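Local structure of DUF6844 domain-containing protein (Francisella tularensis subsp. tularensis, 4QVR) at residues A121-A125 with L140-A145; P300-Y304 with Y329-Y333; L424-W430 with Y442-W448. The protein is of unknown function; it probably carries a signal sequence, consistent with export from the cytoplasm, and belongs to the uncharacterised DUF6844 family. All blocks are in the same frame, centred on the assembly; numbering follows the deposited sequence. Where two conformers were deposited one is given.

Interaction 1 (A121-A125 with L140-A145); sequences AIGTA and LAFEKA
The strand segment Ala121-Ala125 and the helix segment Leu140-Ala145 run in nearly opposed directions, 147° between their N-to-C senses, with axes approaching to 5.9 Å. This is a helix laid on an antiparallel sheet: strand 117-126 is an edge strand whose backbone pairs with strand 264-273, and helix 134-159, the next element along the chain, folds back over it. Small residues allow the close approach. At its centre stands Gly123, whose CA lies 4.2 Å from CA of Ala145. With no side chain at Gly123, the strand backbone comes directly against the helix, and Gly123 CA lies 3.4 Å from Ala141 O in a CH...O contact. That oxygen also accepts the helical bond from Ala145 N, so the strand reaches an oxygen already engaged within the helix. Two alanine methyls of the helix bear on the strand backbone beside the glycine: Ala145 CB on the peptide between Ile122 and Gly123, 3.5 Å from Gly123 N, and Ala141 CB on the carbonyl of Gly123. From the strand, Ala121 CB abuts the carbonyl oxygen of Ala145, while Ala125 CB touches Leu140 CD2 at 4.0 Å. Both Ala141 and Ala145 also touch strand 264-273, at Ile267 and Val269, so the same alanine row spans two strands. Ile122 points to the other side of the sheet, against helix 94-108. At the exposed margin Lys144 turns CG beside its backbone N (chi1 -72°) and then runs fully extended alongside the strand, bringing its ammonium NZ to the carbonyl of Thr124, 2.7 Å from Thr124 O and nearly in line with the C=O bond (164°).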
# COMPACT_ATOMS: atom_id res chain seq x y z
N ALA A 121 -1.81 8.83 -2.68
CA ALA A 121 -1.05 8.66 -3.92
C ALA A 121 -1.92 8.10 -5.02
O ALA A 121 -2.93 7.48 -4.80
CB ALA A 121 0.16 7.75 -3.73
N ILE A 122 -1.49 8.35 -6.24
CA ILE A 122 -2.23 7.95 -7.39
C ILE A 122 -1.33 7.15 -8.27
O ILE A 122 -0.14 7.37 -8.29
CB ILE A 122 -2.63 9.22 -8.13
CG1 ILE A 122 -3.69 9.96 -7.33
CG2 ILE A 122 -3.08 8.94 -9.57
CD1 ILE A 122 -3.99 11.33 -7.90
N GLY A 123 -1.91 6.21 -9.00
CA GLY A 123 -1.21 5.43 -10.00
C GLY A 123 -2.17 5.36 -11.19
O GLY A 123 -3.40 5.46 -10.98
N THR A 124 -1.62 5.25 -12.41
CA THR A 124 -2.40 5.15 -13.66
C THR A 124 -1.80 4.13 -14.64
O THR A 124 -0.60 3.94 -14.68
CB THR A 124 -2.50 6.49 -14.40
OG1 THR A 124 -1.21 6.88 -14.89
CG2 THR A 124 -3.06 7.57 -13.49
N ALA A 125 -2.65 3.53 -15.46
CA ALA A 125 -2.23 2.53 -16.43
C ALA A 125 -3.11 2.69 -17.61
O ALA A 125 -4.24 3.14 -17.45
CB ALA A 125 -2.39 1.14 -15.86
N LEU A 140 -2.86 -2.87 -11.73
CA LEU A 140 -1.50 -2.36 -11.87
C LEU A 140 -1.44 -0.93 -11.32
O LEU A 140 -0.50 -0.53 -10.64
CB LEU A 140 -1.11 -2.37 -13.35
CG LEU A 140 0.24 -1.73 -13.63
CD1 LEU A 140 1.34 -2.57 -13.03
CD2 LEU A 140 0.47 -1.56 -15.11
N ALA A 141 -2.45 -0.15 -11.67
CA ALA A 141 -2.54 1.24 -11.23
C ALA A 141 -2.56 1.33 -9.69
O ALA A 141 -1.92 2.22 -9.10
CB ALA A 141 -3.78 1.89 -11.85
N PHE A 142 -3.30 0.42 -9.05
CA PHE A 142 -3.33 0.37 -7.59
C PHE A 142 -1.95 0.04 -7.07
O PHE A 142 -1.49 0.66 -6.14
CB PHE A 142 -4.34 -0.64 -7.03
CG PHE A 142 -4.10 -0.95 -5.57
CD1 PHE A 142 -4.37 -0.01 -4.59
CD2 PHE A 142 -3.57 -2.17 -5.18
CE1 PHE A 142 -4.08 -0.27 -3.25
CE2 PHE A 142 -3.32 -2.46 -3.84
CZ PHE A 142 -3.56 -1.50 -2.88
N GLU A 143 -1.29 -0.94 -7.67
CA GLU A 143 0.05 -1.32 -7.20
C GLU A 143 1.04 -0.16 -7.24
O GLU A 143 1.84 0.03 -6.31
CB GLU A 143 0.59 -2.52 -8.00
CG GLU A 143 -0.15 -3.84 -7.65
CD GLU A 143 0.02 -4.97 -8.68
OE1 GLU A 143 0.90 -4.90 -9.57
OE2 GLU A 143 -0.77 -5.95 -8.59
N LYS A 144 0.97 0.63 -8.28
CA LYS A 144 1.84 1.81 -8.38
C LYS A 144 1.48 2.87 -7.36
O LYS A 144 2.34 3.51 -6.80
CB LYS A 144 1.73 2.44 -9.76
CG LYS A 144 2.37 1.65 -10.91
CD LYS A 144 1.84 2.31 -12.17
CE LYS A 144 2.53 1.97 -13.45
NZ LYS A 144 1.90 2.85 -14.46
N ALA A 145 0.19 3.10 -7.17
CA ALA A 145 -0.27 4.04 -6.17
C ALA A 145 0.22 3.59 -4.78
O ALA A 145 0.79 4.38 -4.00
CB ALA A 145 -1.79 4.08 -6.17

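Interaction 2 (P300-Y304 with Y329-Y333); sequences PSDLY and YILAY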
# COMPACT_ATOMS: atom_id res chain seq x y z
N PRO A 300 -17.26 -10.04 8.94
CA PRO A 300 -16.89 -9.51 7.62
C PRO A 300 -18.02 -9.58 6.60
O PRO A 300 -18.23 -8.63 5.86
CB PRO A 300 -15.71 -10.39 7.19
CG PRO A 300 -15.17 -10.96 8.46
CD PRO A 300 -16.35 -11.13 9.36
N SER A 301 -18.74 -10.70 6.56
CA SER A 301 -19.87 -10.84 5.63
C SER A 301 -21.02 -9.92 6.02
O SER A 301 -21.95 -9.71 5.25
CB SER A 301 -20.37 -12.29 5.57
OG SER A 301 -19.41 -13.17 5.00
N ASP A 302 -20.94 -9.36 7.23
CA ASP A 302 -21.97 -8.48 7.74
C ASP A 302 -21.62 -7.02 7.34
O ASP A 302 -22.51 -6.19 7.22
CB ASP A 302 -22.08 -8.66 9.26
CG ASP A 302 -23.52 -8.61 9.77
OD1 ASP A 302 -24.46 -8.82 8.97
OD2 ASP A 302 -23.70 -8.42 10.99
N LEU A 303 -20.33 -6.71 7.16
CA LEU A 303 -19.89 -5.37 6.71
C LEU A 303 -20.16 -5.16 5.21
O LEU A 303 -20.04 -4.04 4.72
CB LEU A 303 -18.39 -5.14 6.96
CG LEU A 303 -17.79 -5.18 8.37
CD1 LEU A 303 -16.29 -4.99 8.27
CD2 LEU A 303 -18.41 -4.15 9.31
N TYR A 304 -20.47 -6.25 4.49
CA TYR A 304 -20.80 -6.21 3.07
C TYR A 304 -22.26 -6.57 2.99
O TYR A 304 -22.65 -7.53 2.33
CB TYR A 304 -19.95 -7.18 2.27
CG TYR A 304 -18.52 -6.75 2.32
CD1 TYR A 304 -18.11 -5.61 1.65
CD2 TYR A 304 -17.59 -7.44 3.07
CE1 TYR A 304 -16.80 -5.16 1.71
CE2 TYR A 304 -16.28 -7.01 3.14
CZ TYR A 304 -15.89 -5.87 2.45
OH TYR A 304 -14.58 -5.43 2.50
N TYR A 329 -8.73 -9.28 11.44
CA TYR A 329 -8.68 -10.11 10.28
C TYR A 329 -8.28 -9.19 9.14
O TYR A 329 -8.43 -7.98 9.23
CB TYR A 329 -10.04 -10.78 10.04
CG TYR A 329 -11.16 -9.78 9.90
CD1 TYR A 329 -11.24 -8.97 8.80
CD2 TYR A 329 -12.13 -9.66 10.88
CE1 TYR A 329 -12.25 -8.05 8.66
CE2 TYR A 329 -13.15 -8.73 10.74
CZ TYR A 329 -13.21 -7.94 9.62
OH TYR A 329 -14.20 -7.02 9.44
N ILE A 330 -7.78 -9.78 8.07
CA ILE A 330 -7.36 -9.01 6.94
C ILE A 330 -8.22 -9.35 5.74
O ILE A 330 -8.40 -10.51 5.42
CB ILE A 330 -5.89 -9.31 6.64
CG1 ILE A 330 -5.07 -8.89 7.86
CG2 ILE A 330 -5.44 -8.59 5.38
CD1 ILE A 330 -3.72 -9.54 7.96
N LEU A 331 -8.77 -8.32 5.10
CA LEU A 331 -9.58 -8.51 3.92
C LEU A 331 -8.71 -8.14 2.75
O LEU A 331 -7.87 -7.27 2.86
CB LEU A 331 -10.80 -7.62 3.93
CG LEU A 331 -11.73 -7.81 5.11
CD1 LEU A 331 -12.95 -6.90 4.92
CD2 LEU A 331 -12.16 -9.24 5.22
N ALA A 332 -8.92 -8.82 1.63
CA ALA A 332 -8.19 -8.57 0.41
C ALA A 332 -9.19 -8.56 -0.72
O ALA A 332 -9.97 -9.52 -0.86
CB ALA A 332 -7.18 -9.66 0.16
N TYR A 333 -9.17 -7.49 -1.50
CA TYR A 333 -10.06 -7.34 -2.64
C TYR A 333 -9.42 -7.80 -3.92
O TYR A 333 -8.22 -7.71 -4.07
CB TYR A 333 -10.41 -5.88 -2.82
CG TYR A 333 -11.09 -5.26 -1.62
CD1 TYR A 333 -12.42 -5.51 -1.36
CD2 TYR A 333 -10.41 -4.39 -0.77
CE1 TYR A 333 -13.07 -4.94 -0.25
CE2 TYR A 333 -11.04 -3.79 0.31
CZ TYR A 333 -12.38 -4.08 0.57
OH TYR A 333 -13.01 -3.51 1.64
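The phenolic oxygens of Tyr304 and Tyr333 share a short hydrogen bond, OH to OH 2.6 Å, in which either may be the donor. Tyr333 OH lies in the plane of the Tyr304 ring, at its edge, whereas Tyr304 OH meets the Tyr333 ring obliquely. The two side chains therefore converge at their hydroxyl ends without stacking their rings. Beside this bond, Leu331 comes up from the strand to meet Tyr304 from the opposite direction, and its CD1 sits at the ring edge, 3.8 Å from Tyr304 CE2. The other half of the contact turns on Tyr329. Its chi1 of 57° sets CG between the backbone N and the carbonyl carbon, and the ring reaches the weakly bonded turn at Pro300-Leu303. Pro300 CG sits over one face, toward its rim, in a CH-pi contact, 3.9 Å from the ring centroid and 17° off the normal. The proline's CB also packs on Leu331 CD2, at 4.2 Å, while Leu303 directs CD1 to the edge of the Tyr329 ring beside the hydroxyl. Tyr329, Leu331 and Tyr333 alternate along strand 328-337 with Ile330 and Ala332, which face helix 349-370, so the turn closes over the opposite face of the sheet; Ile77 of helix 67-78 adds to the cover. The chemistry is mostly apolar and aromatic, with one polar link in a buried setting: the Tyr304 and Tyr333 hydroxyls are joined by a single bond, whereas Tyr329 OH is buried with no hydrogen-bonding partner in the model, which is probably unfavourable and may be offset by the packing of its ring.

Interaction 3 (L424-W430 with Y442-W448); sequences LKTVKRW and YGVVLKW
A beta hairpin with a classic beta bulge joins Leu424-Trp430 to Tyr442-Trp448, the strands running antiparallel at 141°. At the bulge, Val427 and Lys428 both face Val445: Val427 N gives Val445 O a short, straight bond (2.7 Å, 170°), while Lys428 N adds a weak one to the same oxygen. Val445 N returns a bond to Lys428 O. Towards the loop, Trp430 and Gly443 exchange backbone bonds in both directions, and the indole lies flat over the glycine. With no side chain between, Gly443 CA meets the indole face directly, 3.7 Å from the centroid of the five-membered ring in a CH-pi contact. The Trp430 side chain folds back across the partner strand with chi1 at 57°, and its NE1 donates in the ring plane to a water (2.8 Å) that in turn donates to Val444 O, which probably helps to fix the rotation of the indole. At the far end Lys425 and Lys447, a hydrogen-bonded pair, extend side by side in the same direction. The ammonium groups remain 3.9 Å apart, NZ to NZ, a probably unfavourable pairing that a long, weak ion pair from Lys447 to Asp449 may ease. On the other face, Thr426 OG1 meets Leu446 CD2, and Leu424 CD2 rests on Trp448 CB. That face, with Leu424, Val444, Leu446 and Trp448, lies against helix 349-370; Val445 and Trp430 on the reverse meet helix 309-312, and strand 440-448 pairs along its other edge with strand 328-337, leaving 424-433 outermost in the sheet.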
# COMPACT_ATOMS: atom_id res chain seq x y z
N LEU A 424 -7.65 -19.19 3.44
CA LEU A 424 -8.22 -18.04 2.78
C LEU A 424 -9.67 -18.32 2.51
O LEU A 424 -9.97 -19.18 1.68
CB LEU A 424 -7.52 -17.78 1.46
CG LEU A 424 -6.10 -17.27 1.53
CD1 LEU A 424 -5.60 -17.06 0.11
CD2 LEU A 424 -6.06 -15.97 2.33
N LYS A 425 -10.57 -17.63 3.19
CA LYS A 425 -11.97 -17.84 2.92
C LYS A 425 -12.59 -16.66 2.17
O LYS A 425 -12.30 -15.50 2.44
CB LYS A 425 -12.77 -18.21 4.18
CG LYS A 425 -12.90 -17.15 5.25
CD LYS A 425 -13.83 -17.66 6.35
CE LYS A 425 -13.97 -16.66 7.49
NZ LYS A 425 -14.88 -17.14 8.56
N THR A 426 -13.41 -16.99 1.19
CA THR A 426 -14.09 -16.01 0.41
C THR A 426 -15.26 -15.54 1.24
O THR A 426 -16.05 -16.37 1.68
CB THR A 426 -14.60 -16.64 -0.89
OG1 THR A 426 -13.48 -17.16 -1.60
CG2 THR A 426 -15.36 -15.63 -1.76
N VAL A 427 -15.38 -14.23 1.48
CA VAL A 427 -16.52 -13.75 2.26
C VAL A 427 -17.48 -12.93 1.45
O VAL A 427 -18.51 -12.51 1.96
CB VAL A 427 -16.10 -12.97 3.51
CG1 VAL A 427 -15.33 -13.88 4.46
CG2 VAL A 427 -15.32 -11.73 3.15
N LYS A 428 -17.17 -12.72 0.18
CA LYS A 428 -18.05 -11.93 -0.67
C LYS A 428 -17.70 -12.16 -2.12
O LYS A 428 -16.54 -12.35 -2.46
CB LYS A 428 -17.88 -10.44 -0.32
CG LYS A 428 -18.73 -9.45 -1.10
CD LYS A 428 -20.21 -9.54 -0.78
CE LYS A 428 -20.97 -8.44 -1.50
NZ LYS A 428 -22.44 -8.59 -1.32
N ARG A 429 -18.72 -12.19 -2.96
CA ARG A 429 -18.56 -12.35 -4.39
C ARG A 429 -19.57 -11.37 -4.97
O ARG A 429 -20.62 -11.15 -4.37
CB ARG A 429 -18.85 -13.78 -4.81
CG ARG A 429 -17.84 -14.78 -4.24
CD ARG A 429 -18.44 -16.15 -3.99
NE ARG A 429 -18.71 -16.93 -5.19
CZ ARG A 429 -17.92 -17.90 -5.65
NH1 ARG A 429 -18.26 -18.56 -6.75
NH2 ARG A 429 -16.79 -18.22 -5.01
N TRP A 430 -19.21 -10.72 -6.07
CA TRP A 430 -20.10 -9.77 -6.71
C TRP A 430 -19.82 -9.72 -8.21
O TRP A 430 -18.79 -10.20 -8.68
CB TRP A 430 -19.96 -8.38 -6.10
CG TRP A 430 -18.56 -7.84 -6.14
CD1 TRP A 430 -17.59 -8.01 -5.19
CD2 TRP A 430 -17.97 -7.02 -7.17
NE1 TRP A 430 -16.43 -7.36 -5.56
CE2 TRP A 430 -16.64 -6.74 -6.77
CE3 TRP A 430 -18.44 -6.49 -8.37
CZ2 TRP A 430 -15.79 -5.96 -7.54
CZ3 TRP A 430 -17.58 -5.73 -9.14
CH2 TRP A 430 -16.27 -5.46 -8.72
N TYR A 442 -16.05 -9.30 -12.22
CA TYR A 442 -16.34 -10.14 -11.10
C TYR A 442 -15.41 -9.75 -10.00
O TYR A 442 -14.32 -9.22 -10.26
CB TYR A 442 -16.11 -11.60 -11.47
CG TYR A 442 -16.99 -12.06 -12.59
CD1 TYR A 442 -18.24 -12.60 -12.34
CD2 TYR A 442 -16.59 -11.93 -13.92
CE1 TYR A 442 -19.06 -13.02 -13.37
CE2 TYR A 442 -17.39 -12.34 -14.96
CZ TYR A 442 -18.62 -12.89 -14.68
OH TYR A 442 -19.42 -13.30 -15.71
N GLY A 443 -15.80 -10.01 -8.76
CA GLY A 443 -14.93 -9.67 -7.66
C GLY A 443 -15.13 -10.57 -6.49
O GLY A 443 -16.15 -11.27 -6.39
N VAL A 444 -14.13 -10.57 -5.62
CA VAL A 444 -14.16 -11.35 -4.39
C VAL A 444 -13.54 -10.53 -3.28
O VAL A 444 -12.80 -9.56 -3.54
CB VAL A 444 -13.36 -12.68 -4.49
CG1 VAL A 444 -13.98 -13.63 -5.50
CG2 VAL A 444 -11.91 -12.41 -4.84
N VAL A 445 -13.88 -10.92 -2.06
CA VAL A 445 -13.30 -10.38 -0.86
C VAL A 445 -12.86 -11.59 -0.09
O VAL A 445 -13.70 -12.44 0.28
CB VAL A 445 -14.27 -9.58 0.00
CG1 VAL A 445 -13.53 -9.03 1.22
CG2 VAL A 445 -14.90 -8.44 -0.80
N LEU A 446 -11.56 -11.71 0.12
CA LEU A 446 -11.01 -12.84 0.82
C LEU A 446 -10.66 -12.39 2.21
O LEU A 446 -10.34 -11.23 2.43
CB LEU A 446 -9.78 -13.38 0.09
CG LEU A 446 -9.94 -13.90 -1.35
CD1 LEU A 446 -8.67 -14.60 -1.82
CD2 LEU A 446 -11.10 -14.86 -1.49
N LYS A 447 -10.76 -13.32 3.16
CA LYS A 447 -10.42 -13.07 4.55
C LYS A 447 -9.30 -14.02 4.95
O LYS A 447 -9.41 -15.23 4.76
CB LYS A 447 -11.62 -13.29 5.47
CG LYS A 447 -11.30 -13.03 6.94
CD LYS A 447 -12.33 -13.65 7.86
CE LYS A 447 -11.94 -13.48 9.32
NZ LYS A 447 -12.83 -14.23 10.26
N TRP A 448 -8.23 -13.45 5.50
CA TRP A 448 -7.06 -14.17 5.95
C TRP A 448 -6.87 -13.93 7.43
O TRP A 448 -6.96 -12.79 7.90
CB TRP A 448 -5.83 -13.67 5.19
CG TRP A 448 -4.54 -14.33 5.60
CD1 TRP A 448 -4.24 -15.65 5.52
CD2 TRP A 448 -3.38 -13.68 6.10
NE1 TRP A 448 -2.97 -15.88 5.97
CE2 TRP A 448 -2.41 -14.68 6.32
CE3 TRP A 448 -3.06 -12.36 6.39
CZ2 TRP A 448 -1.15 -14.39 6.83
CZ3 TRP A 448 -1.80 -12.08 6.89
CH2 TRP A 448 -0.86 -13.08 7.10
O HOH W 1 -14.00 -7.08 -4.18

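The three contacts follow one another along the chain without interleaving. Interaction 1 belongs to the three-stranded antiparallel sheet and stands apart, its centre about 23 Å from that of interaction 2 and about 22 Å from that of interaction 3. Interactions 2 and 3 are close, with centres about 8 Å apart, and share the four-stranded sheet ordered 318-322, 328-337, 440-448, 424-433. Backbone bonds Leu446 N to Ala332 O and Trp448 N to Ile330 O, each 2.9 Å, probably join them, and Ser301 OG bonds Val427 O at the bulge. The chain thus builds two separate antiparallel sheets, the second one completed by its C-terminal hairpin.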